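Local coordinates for protein multicopper oxidase (Uncultured bacterium, PDB 4E9X) that probably oxidises substrates at one copper site and passes the electrons to a copper cluster that reduces dioxygen to water, as multicopper oxidases do, at residues Val188-Phe193 / Asp238-Ala243; Leu130-Arg135 / Asp209-His214; Ala2-Asp7 / Gln303-Phe308. All blocks are in the same frame, centred on the assembly; numbering follows the deposited sequence.

In the fold
Interactions 1 and 2 meet at one sheet, in which strands 187-195, 236-243 and 210-215 are successive neighbours and to which 130-135 comes from the loop between strands 119-125 and 138-147; their centres are 7 Å apart. Two salt bridges join them, Lys190 NZ to Glu133 OE2 and Glu242 OE2 to Arg135 NH1, each 2.8 Å long. Interaction 3 stands apart, its centre about 24 Å from that of interaction 1 and 25 Å from that of interaction 2, where the first residues of the chain meet a strand late in the sequence. None of the three contains a copper ligand; the Ile241 side chain in interaction 1 is about 12 Å from a bound copper ion.

Interaction 1 of 3, residues Val188-Phe193 / Asp238-Ala243; sequences VVKIRF and DVIIEA
An antiparallel strand pair inside a cupredoxin-like beta sandwich joins Val188-Phe193 to Asp238-Ala243, and it illustrates how a buried sheet can gather its charged groups on one face, beside apolar ones, and keep the other face hydrocarbon. Val189 with Ile241 and Ile191 with Val239 are the hydrogen-bonded pairs. The bond from Val189 N to Ile241 O is 2.8 Å long, nearly straight at 171° and in the carbonyl plane, whereas Ile191 N lies tilted out of the carbonyl plane of Val239.

The face bearing Lys190, Arg192 and Asp238 holds a salt-bridge network. Lys190 runs extended until its last torsion bends (chi4 74°), which turns NZ onto Asp238 OD2 at 2.7 Å, on the anti side of the carboxylate and somewhat out of its plane. In passing, Lys190 CE lies 3.3 Å above the centre of the Arg192 guanidinium plane. Arg192 NH1 is a long 3.8 Å from Asp238 OD2, which sits well out of the guanidinium plane, a charge contact without a directed N-H. Asp139 takes Arg192 NE, Glu133 is a second carboxylate for Lys190, and Thr100 OG1 bonds both Asp238 OD1 and Arg192 NH1. An alanine in place of Asp238 would probably leave the Lys190 ammonium without one of its two carboxylate partners and remove the negative charge beside Arg192.

On the other face Ile191 CD1 touches Ile241 CD1 at 3.6 Å. Phe193 reaches across with CE2, 3.9 Å from Val239 CG1, while Ile191 CG2 covers one face of its ring.

Buried cations are thus matched in charge by several carboxylates, with a threonine hydroxyl bonding to both Asp238 and Arg192, and the closely spaced positive groups would probably help to keep Asp238 ionised within the fold.

Interaction 2 of 3, residues Leu130-Arg135 / Asp209-His214; sequences LPIEKR and DMLVTH
Glu133 OE1, set close to the His214 ring, is gripped twice: Leu130 N donates to its anti lone pair at 3.0 Å, and a water donates to it at 2.7 Å. The same water lies in the plane of the His214 ring, 2.9 Å from NE2, and so bridges carboxylate and imidazole. Glu133 OE2 and His214 NE2 are 3.4 Å apart but at a poor angle for a hydrogen bond; the carboxylate and ring planes are turned 43° apart. At the other ring nitrogen, ND1 of His214 shares a 2.7 Å hydrogen bond with Thr213 OG1, also in the ring plane, and with an in-plane partner at each nitrogen the imidazole is probably fixed in rotation.

Hydrocarbon completes the contact. Leu130 CD1 packs 3.6 Å from His214 CE1. Ile132 puts CG1 anti to its backbone N (chi1 -164°), and that branch carries CD1 across to Leu211 CD2 at 3.8 Å.

The other oxygen of Glu133 forms a salt bridge with Lys190 of strand 187-195. Thr213 and His214 make a classic beta bulge opposite Asp238, which brings both side chains round toward the loop. The loop 130-135, whose residues 131-135 have helical backbone angles, probably links the first cupredoxin-like unit to the second; it lies against strand 210-215, between strands 236-243 and 218-226 in a sheet of the second.

Interaction 3 of 3, residues Ala2-Asp7 / Gln303-Phe308; sequences AEREFD and QGYGMF
The Phe6 ring has a neighbour over each face: Met307 CB lies 3.6 Å above one, offset toward the rim, and the carbonyl carbon of Arg4, from its own strand, lies farther off over the opposite one, also toward the rim. The other flat group, the Arg4 guanidinium, has Tyr305 CB 3.5 Å above the centre of one face. Its plane is inclined to the tyrosine ring, which NH2 approaches only obliquely, so a methylene rather than a stacked ring meets the cation.

Met307 touches Phe6 with more than one part of its side chain. CB makes a CH-pi contact, 26° off the ring normal. Because CG stands anti to the backbone N and the chain bends at chi3 (-83°), the thioether doubles back on the base of the phenylalanine, with CE 3.8 Å from Phe6 CB. SD, 5.3 Å from the centroid of the Phe6 ring, makes an oblique Met-aromatic contact. Farther out on the ring, CE1 of Phe6 rests 3.7 Å from Gly306 C. Glycine suits Gly306 because at its backbone angles a CB would be jammed against the preceding carbonyl oxygen.

The short strands 3-7 and 306-308 run at 27° to each other with axes 7.7 Å apart, and no hydrogen bond links them. Each belongs to a different sheet, 306-308 pairing with strand 36-40, whose Ile37 touches both Phe6 and Met307; such packing of side chains between sheets is consistent with the cupredoxin-like sandwich of the family. Tyr305 OH is held elsewhere, by Asp125.

Between these two segments the contact therefore rests on side-chain packing, with CH-pi and Met-aromatic contributions and a guanidinium under a tyrosine methylene, while the Arg4 charge is paired with Asp43, between strands 36-40 and 44-51.

Interaction 1 of 3, residues Val188-Phe193 / Asp238-Ala243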
loop_
_atom_site.group_PDB
_atom_site.type_symbol
_atom_site.label_atom_id
_atom_site.label_comp_id
_atom_site.label_asym_id
_atom_site.label_seq_id
_atom_site.Cartn_x
_atom_site.Cartn_y
_atom_site.Cartn_z
ATOM N N VAL A 188 7.199 22.715 -16.495
ATOM C CA VAL A 188 7.739 21.917 -15.379
ATOM C C VAL A 188 6.614 21.858 -14.374
ATOM O O VAL A 188 6.211 22.882 -13.798
ATOM C CB VAL A 188 8.979 22.609 -14.788
ATOM C CG1 VAL A 188 9.509 21.774 -13.586
ATOM C CG2 VAL A 188 10.023 22.767 -15.861
ATOM N N VAL A 189 6.077 20.644 -14.198
ATOM C CA VAL A 189 4.775 20.500 -13.506
ATOM C C VAL A 189 5.027 19.878 -12.121
ATOM O O VAL A 189 5.583 18.798 -12.039
ATOM C CB VAL A 189 3.819 19.646 -14.315
ATOM C CG1 VAL A 189 2.431 19.623 -13.654
ATOM C CG2 VAL A 189 3.688 20.164 -15.764
ATOM N N LYS A 190 4.572 20.580 -11.076
ATOM C CA LYS A 190 4.615 19.990 -9.724
ATOM C C LYS A 190 3.232 19.397 -9.489
ATOM O O LYS A 190 2.243 20.139 -9.625
ATOM C CB LYS A 190 4.971 21.086 -8.716
ATOM C CG LYS A 190 4.856 20.589 -7.258
ATOM C CD LYS A 190 5.331 21.704 -6.307
ATOM C CE LYS A 190 5.421 21.315 -4.882
ATOM N NZ LYS A 190 6.575 20.428 -4.547
ATOM N N ILE A 191 3.154 18.105 -9.159
ATOM C CA ILE A 191 1.866 17.487 -8.807
ATOM C C ILE A 191 1.935 17.072 -7.334
ATOM O O ILE A 191 2.897 16.418 -6.929
ATOM C CB ILE A 191 1.512 16.327 -9.727
ATOM C CG1 ILE A 191 1.464 16.842 -11.190
ATOM C CG2 ILE A 191 0.173 15.740 -9.329
ATOM C CD1 ILE A 191 2.013 15.886 -12.170
ATOM N N ARG A 192 0.898 17.450 -6.618
ATOM C CA ARG A 192 0.753 17.106 -5.192
ATOM C C ARG A 192 -0.402 16.126 -5.087
ATOM O O ARG A 192 -1.561 16.522 -5.310
ATOM C CB ARG A 192 0.467 18.383 -4.406
ATOM C CG ARG A 192 1.559 19.455 -4.574
ATOM C CD ARG A 192 1.136 20.737 -3.906
ATOM N NE ARG A 192 1.907 21.938 -4.255
ATOM C CZ ARG A 192 2.700 22.548 -3.399
ATOM N NH1 ARG A 192 3.012 22.095 -2.178
ATOM N NH2 ARG A 192 3.274 23.691 -3.804
ATOM N N PHE A 193 -0.082 14.874 -4.736
ATOM C CA PHE A 193 -1.091 13.834 -4.548
ATOM C C PHE A 193 -1.506 13.761 -3.070
ATOM O O PHE A 193 -0.621 13.783 -2.209
ATOM C CB PHE A 193 -0.533 12.442 -4.909
ATOM C CG PHE A 193 -0.058 12.271 -6.340
ATOM C CD1 PHE A 193 -0.944 12.422 -7.421
ATOM C CD2 PHE A 193 1.223 11.891 -6.609
ATOM C CE1 PHE A 193 -0.517 12.212 -8.722
ATOM C CE2 PHE A 193 1.665 11.710 -7.930
ATOM C CZ PHE A 193 0.773 11.814 -8.993
ATOM N N ASP A 238 4.728 14.763 -3.399
ATOM C CA ASP A 238 4.905 15.753 -4.437
ATOM C C ASP A 238 5.865 15.186 -5.448
ATOM O O ASP A 238 6.884 14.596 -5.082
ATOM C CB ASP A 238 5.509 17.062 -3.933
ATOM C CG ASP A 238 4.795 17.862 -2.860
ATOM O OD1 ASP A 238 3.824 17.380 -2.244
ATOM O OD2 ASP A 238 5.215 19.017 -2.676
ATOM N N VAL A 239 5.542 15.405 -6.730
ATOM C CA VAL A 239 6.415 14.950 -7.800
ATOM C C VAL A 239 6.609 16.123 -8.779
ATOM O O VAL A 239 5.884 17.120 -8.759
ATOM C CB VAL A 239 5.819 13.749 -8.562
ATOM C CG1 VAL A 239 5.488 12.606 -7.571
ATOM C CG2 VAL A 239 4.584 14.144 -9.394
ATOM N N ILE A 240 7.622 15.972 -9.630
ATOM C CA ILE A 240 7.862 16.860 -10.776
ATOM C C ILE A 240 7.773 16.028 -12.045
ATOM O O ILE A 240 8.399 14.961 -12.152
ATOM C CB ILE A 240 9.281 17.497 -10.675
ATOM C CG1 ILE A 240 9.428 18.381 -9.421
ATOM C CG2 ILE A 240 9.596 18.267 -11.942
ATOM C CD1 ILE A 240 8.555 19.629 -9.505
ATOM N N ILE A 241 7.025 16.553 -13.015
ATOM C CA ILE A 241 7.053 16.035 -14.382
ATOM C C ILE A 241 7.644 17.116 -15.274
ATOM O O ILE A 241 7.171 18.256 -15.263
ATOM C CB ILE A 241 5.659 15.623 -14.888
ATOM C CG1 ILE A 241 5.203 14.352 -14.148
ATOM C CG2 ILE A 241 5.687 15.438 -16.410
ATOM C CD1 ILE A 241 3.806 13.883 -14.505
ATOM N N GLU A 242 8.668 16.763 -16.048
ATOM C CA GLU A 242 9.166 17.609 -17.136
ATOM C C GLU A 242 8.273 17.399 -18.334
ATOM O O GLU A 242 8.258 16.275 -18.869
ATOM C CB GLU A 242 10.643 17.277 -17.489
ATOM C CG GLU A 242 11.603 17.301 -16.298
ATOM C CD GLU A 242 12.051 18.701 -15.906
ATOM O OE1 GLU A 242 11.930 19.657 -16.708
ATOM O OE2 GLU A 242 12.560 18.824 -14.779
ATOM N N ALA A 243 7.540 18.427 -18.758
ATOM C CA ALA A 243 6.647 18.243 -19.924
ATOM C C ALA A 243 7.375 18.428 -21.221
ATOM O O ALA A 243 7.287 19.444 -21.886
ATOM C CB ALA A 243 5.475 19.243 -19.811
HETATM O O HOH W 1 7.557 18.544 -6.442
#

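Interaction 2 of 3, residues Leu130-Arg135 / Asp209-His214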
loop_
_atom_site.group_PDB
_atom_site.type_symbol
_atom_site.label_atom_id
_atom_site.label_comp_id
_atom_site.label_asym_id
_atom_site.label_seq_id
_atom_site.Cartn_x
_atom_site.Cartn_y
_atom_site.Cartn_z
ATOM N N LEU A 130 13.231 23.900 -2.676
ATOM C CA LEU A 130 14.260 23.182 -3.423
ATOM C C LEU A 130 14.598 23.979 -4.655
ATOM O O LEU A 130 13.684 24.584 -5.191
ATOM C CB LEU A 130 13.813 21.794 -3.882
ATOM C CG LEU A 130 13.438 20.842 -2.725
ATOM C CD1 LEU A 130 13.093 19.455 -3.203
ATOM C CD2 LEU A 130 14.623 20.747 -1.769
ATOM N N PRO A 131 15.816 23.958 -5.164
ATOM C CA PRO A 131 16.034 24.537 -6.514
ATOM C C PRO A 131 15.034 24.082 -7.589
ATOM O O PRO A 131 14.589 24.891 -8.418
ATOM C CB PRO A 131 17.489 24.124 -6.838
ATOM C CG PRO A 131 18.097 24.036 -5.470
ATOM C CD PRO A 131 17.042 23.469 -4.558
ATOM N N ILE A 132 14.611 22.818 -7.636
ATOM C CA ILE A 132 13.701 22.366 -8.708
ATOM C C ILE A 132 12.330 22.990 -8.594
ATOM O O ILE A 132 11.700 23.275 -9.635
ATOM C CB ILE A 132 13.607 20.836 -8.721
ATOM C CG1 ILE A 132 13.009 20.284 -10.038
ATOM C CG2 ILE A 132 12.846 20.260 -7.521
ATOM C CD1 ILE A 132 13.314 18.789 -10.207
ATOM N N GLU A 133 11.909 23.214 -7.349
ATOM C CA GLU A 133 10.648 23.901 -7.104
ATOM C C GLU A 133 10.695 25.268 -7.740
ATOM O O GLU A 133 9.659 25.803 -8.153
ATOM C CB GLU A 133 10.336 23.998 -5.597
ATOM C CG GLU A 133 9.829 22.608 -5.130
ATOM C CD GLU A 133 9.528 22.666 -3.642
ATOM O OE1 GLU A 133 10.409 23.031 -2.822
ATOM O OE2 GLU A 133 8.381 22.275 -3.352
ATOM N N LYS A 134 11.859 25.868 -7.885
ATOM C CA LYS A 134 11.925 27.199 -8.510
ATOM C C LYS A 134 11.762 27.167 -10.022
ATOM O O LYS A 134 11.549 28.225 -10.648
ATOM C CB LYS A 134 13.265 27.853 -8.137
ATOM C CG LYS A 134 13.462 28.104 -6.647
ATOM C CD LYS A 134 14.765 28.816 -6.324
ATOM C CE LYS A 134 15.129 28.726 -4.858
ATOM N NZ LYS A 134 16.565 28.420 -4.563
ATOM N N ARG A 135 11.861 26.015 -10.685
ATOM C CA ARG A 135 11.683 25.877 -12.126
ATOM C C ARG A 135 10.233 25.642 -12.485
ATOM O O ARG A 135 9.842 25.675 -13.651
ATOM C CB ARG A 135 12.468 24.646 -12.610
ATOM C CG ARG A 135 13.966 24.916 -12.573
ATOM C CD ARG A 135 14.799 23.692 -13.011
ATOM N NE ARG A 135 14.349 23.268 -14.300
ATOM C CZ ARG A 135 13.876 22.093 -14.691
ATOM N NH1 ARG A 135 13.795 21.098 -13.842
ATOM N NH2 ARG A 135 13.531 22.056 -15.977
ATOM N N ASP A 209 8.063 9.936 -16.726
ATOM C CA ASP A 209 8.347 9.578 -15.337
ATOM C C ASP A 209 8.105 10.789 -14.437
ATOM O O ASP A 209 8.176 11.930 -14.859
ATOM C CB ASP A 209 9.809 9.114 -15.245
ATOM C CG ASP A 209 9.969 7.778 -15.935
ATOM O OD1 ASP A 209 9.153 6.860 -15.639
ATOM O OD2 ASP A 209 10.881 7.646 -16.749
ATOM N N MET A 210 7.813 10.471 -13.181
ATOM C CA MET A 210 7.659 11.455 -12.145
ATOM C C MET A 210 8.888 11.400 -11.229
ATOM O O MET A 210 9.343 10.329 -10.808
ATOM C CB MET A 210 6.448 11.121 -11.268
ATOM C CG MET A 210 5.134 11.342 -12.043
ATOM S SD MET A 210 3.688 10.714 -11.146
ATOM C CE MET A 210 3.775 8.953 -11.482
ATOM N N LEU A 211 9.446 12.540 -10.880
ATOM C CA LEU A 211 10.488 12.610 -9.867
ATOM C C LEU A 211 9.804 12.885 -8.531
ATOM O O LEU A 211 9.244 13.974 -8.357
ATOM C CB LEU A 211 11.487 13.727 -10.181
ATOM C CG LEU A 211 12.616 13.833 -9.140
ATOM C CD1 LEU A 211 13.481 12.562 -9.115
ATOM C CD2 LEU A 211 13.482 15.059 -9.415
ATOM N N VAL A 212 9.816 11.904 -7.642
ATOM C CA VAL A 212 9.201 12.048 -6.305
ATOM C C VAL A 212 10.167 12.855 -5.436
ATOM O O VAL A 212 11.279 12.405 -5.128
ATOM C CB VAL A 212 8.911 10.671 -5.703
ATOM C CG1 VAL A 212 8.236 10.901 -4.347
ATOM C CG2 VAL A 212 8.055 9.793 -6.627
ATOM N N THR A 213 9.741 14.074 -5.057
ATOM C CA THR A 213 10.621 14.963 -4.314
ATOM C C THR A 213 10.234 15.164 -2.863
ATOM O O THR A 213 11.080 15.583 -2.094
ATOM C CB THR A 213 10.603 16.367 -5.001
ATOM O OG1 THR A 213 9.271 16.869 -5.053
ATOM C CG2 THR A 213 11.091 16.292 -6.456
ATOM N N HIS A 214 8.960 14.949 -2.504
ATOM C CA HIS A 214 8.511 15.228 -1.132
ATOM C C HIS A 214 7.546 14.152 -0.646
ATOM O O HIS A 214 6.688 13.715 -1.425
ATOM C CB HIS A 214 7.749 16.555 -0.993
ATOM C CG HIS A 214 8.503 17.810 -1.347
ATOM N ND1 HIS A 214 8.914 18.088 -2.652
ATOM C CD2 HIS A 214 8.895 18.849 -0.557
ATOM C CE1 HIS A 214 9.516 19.256 -2.610
ATOM N NE2 HIS A 214 9.529 19.743 -1.359
HETATM O O HOH W 2 10.549 22.174 -0.220
#

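Interaction 3 of 3, residues Ala2-Asp7 / Gln303-Phe308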
loop_
_atom_site.group_PDB
_atom_site.type_symbol
_atom_site.label_atom_id
_atom_site.label_comp_id
_atom_site.label_asym_id
_atom_site.label_seq_id
_atom_site.Cartn_x
_atom_site.Cartn_y
_atom_site.Cartn_z
ATOM N N ALA A 2 3.400 36.774 8.563
ATOM C CA ALA A 2 2.218 37.640 8.520
ATOM C C ALA A 2 1.049 36.984 9.241
ATOM O O ALA A 2 0.960 35.732 9.211
ATOM C CB ALA A 2 1.795 38.005 7.097
ATOM N N GLU A 3 0.147 37.784 9.801
ATOM C CA GLU A 3 -1.113 37.194 10.302
ATOM C C GLU A 3 -2.136 37.082 9.172
ATOM O O GLU A 3 -2.474 38.062 8.482
ATOM C CB GLU A 3 -1.654 38.042 11.449
ATOM C CG GLU A 3 -2.896 37.497 12.107
ATOM C CD GLU A 3 -3.482 38.456 13.162
ATOM O OE1 GLU A 3 -4.602 38.953 12.970
ATOM O OE2 GLU A 3 -2.812 38.694 14.187
ATOM N N ARG A 4 -2.680 35.870 8.977
ATOM C CA ARG A 4 -3.633 35.579 7.909
ATOM C C ARG A 4 -4.861 34.947 8.542
ATOM O O ARG A 4 -4.754 33.873 9.094
ATOM C CB ARG A 4 -3.017 34.706 6.815
ATOM C CG ARG A 4 -1.743 35.320 6.246
ATOM C CD ARG A 4 -1.391 34.648 4.935
ATOM N NE ARG A 4 -0.105 35.197 4.462
ATOM C CZ ARG A 4 -0.090 36.277 3.661
ATOM N NH1 ARG A 4 -1.209 36.883 3.267
ATOM N NH2 ARG A 4 1.063 36.763 3.244
ATOM N N GLU A 5 -5.954 35.674 8.439
ATOM C CA GLU A 5 -7.210 35.275 9.064
ATOM C C GLU A 5 -8.266 34.986 8.004
ATOM O O GLU A 5 -8.467 35.812 7.111
ATOM C CB GLU A 5 -7.694 36.434 9.975
ATOM C CG GLU A 5 -9.001 36.090 10.654
ATOM C CD GLU A 5 -9.326 36.993 11.813
ATOM O OE1 GLU A 5 -8.523 37.913 12.098
ATOM O OE2 GLU A 5 -10.373 36.812 12.480
ATOM N N PHE A 6 -8.934 33.853 8.144
ATOM C CA PHE A 6 -9.895 33.335 7.205
ATOM C C PHE A 6 -11.211 32.999 7.854
ATOM O O PHE A 6 -11.181 32.547 8.995
ATOM C CB PHE A 6 -9.340 32.046 6.546
ATOM C CG PHE A 6 -7.982 32.326 5.905
ATOM C CD1 PHE A 6 -7.805 33.300 4.937
ATOM C CD2 PHE A 6 -6.880 31.603 6.264
ATOM C CE1 PHE A 6 -6.598 33.546 4.337
ATOM C CE2 PHE A 6 -5.641 31.856 5.684
ATOM C CZ PHE A 6 -5.471 32.848 4.710
ATOM N N ASP A 7 -12.308 33.182 7.131
ATOM C CA ASP A 7 -13.616 32.824 7.667
ATOM C C ASP A 7 -14.133 31.641 6.824
ATOM O O ASP A 7 -14.216 31.771 5.596
ATOM C CB ASP A 7 -14.611 33.972 7.621
ATOM C CG ASP A 7 -14.299 35.093 8.578
ATOM O OD1 ASP A 7 -14.001 34.834 9.784
ATOM O OD2 ASP A 7 -14.352 36.310 8.223
ATOM N N GLN A 303 -2.221 32.815 -7.453
ATOM C CA GLN A 303 -2.831 34.125 -7.156
ATOM C C GLN A 303 -2.476 34.698 -5.806
ATOM O O GLN A 303 -3.199 35.584 -5.343
ATOM C CB GLN A 303 -4.364 33.946 -7.321
ATOM C CG GLN A 303 -4.742 33.726 -8.799
ATOM C CD GLN A 303 -6.171 33.304 -9.024
ATOM O OE1 GLN A 303 -6.907 33.212 -8.041
ATOM N NE2 GLN A 303 -6.558 33.051 -10.281
ATOM N N GLY A 304 -1.376 34.269 -5.215
ATOM C CA GLY A 304 -0.874 34.851 -3.954
ATOM C C GLY A 304 -1.438 34.110 -2.741
ATOM O O GLY A 304 -2.227 33.148 -2.770
ATOM N N TYR A 305 -0.938 34.569 -1.587
ATOM C CA TYR A 305 -1.383 33.909 -0.375
ATOM C C TYR A 305 -2.813 34.256 -0.034
ATOM O O TYR A 305 -3.251 35.368 -0.348
ATOM C CB TYR A 305 -0.439 34.283 0.795
ATOM C CG TYR A 305 0.981 33.841 0.440
ATOM C CD1 TYR A 305 1.216 32.487 0.188
ATOM C CD2 TYR A 305 2.062 34.726 0.334
ATOM C CE1 TYR A 305 2.492 32.035 -0.150
ATOM C CE2 TYR A 305 3.348 34.277 0.001
ATOM C CZ TYR A 305 3.534 32.926 -0.236
ATOM O OH TYR A 305 4.792 32.414 -0.574
ATOM N N GLY A 306 -3.517 33.353 0.612
ATOM C CA GLY A 306 -4.894 33.575 1.011
ATOM C C GLY A 306 -5.711 32.301 0.958
ATOM O O GLY A 306 -5.143 31.195 0.921
ATOM N N MET A 307 -7.027 32.448 0.962
ATOM C CA MET A 307 -7.955 31.322 0.912
ATOM C C MET A 307 -8.805 31.481 -0.354
ATOM O O MET A 307 -9.361 32.572 -0.648
ATOM C CB MET A 307 -8.800 31.167 2.169
ATOM C CG MET A 307 -9.922 30.118 1.964
ATOM S SD MET A 307 -10.982 30.045 3.465
ATOM C CE MET A 307 -10.010 28.980 4.454
ATOM N N PHE A 308 -8.900 30.428 -1.167
ATOM C CA PHE A 308 -9.502 30.494 -2.477
ATOM C C PHE A 308 -10.581 29.448 -2.638
ATOM O O PHE A 308 -10.337 28.242 -2.544
ATOM C CB PHE A 308 -8.447 30.248 -3.609
ATOM C CG PHE A 308 -7.332 31.256 -3.564
ATOM C CD1 PHE A 308 -7.382 32.348 -4.425
ATOM C CD2 PHE A 308 -6.276 31.093 -2.678
ATOM C CE1 PHE A 308 -6.380 33.301 -4.400
ATOM C CE2 PHE A 308 -5.310 32.090 -2.647
ATOM C CZ PHE A 308 -5.349 33.176 -3.515
#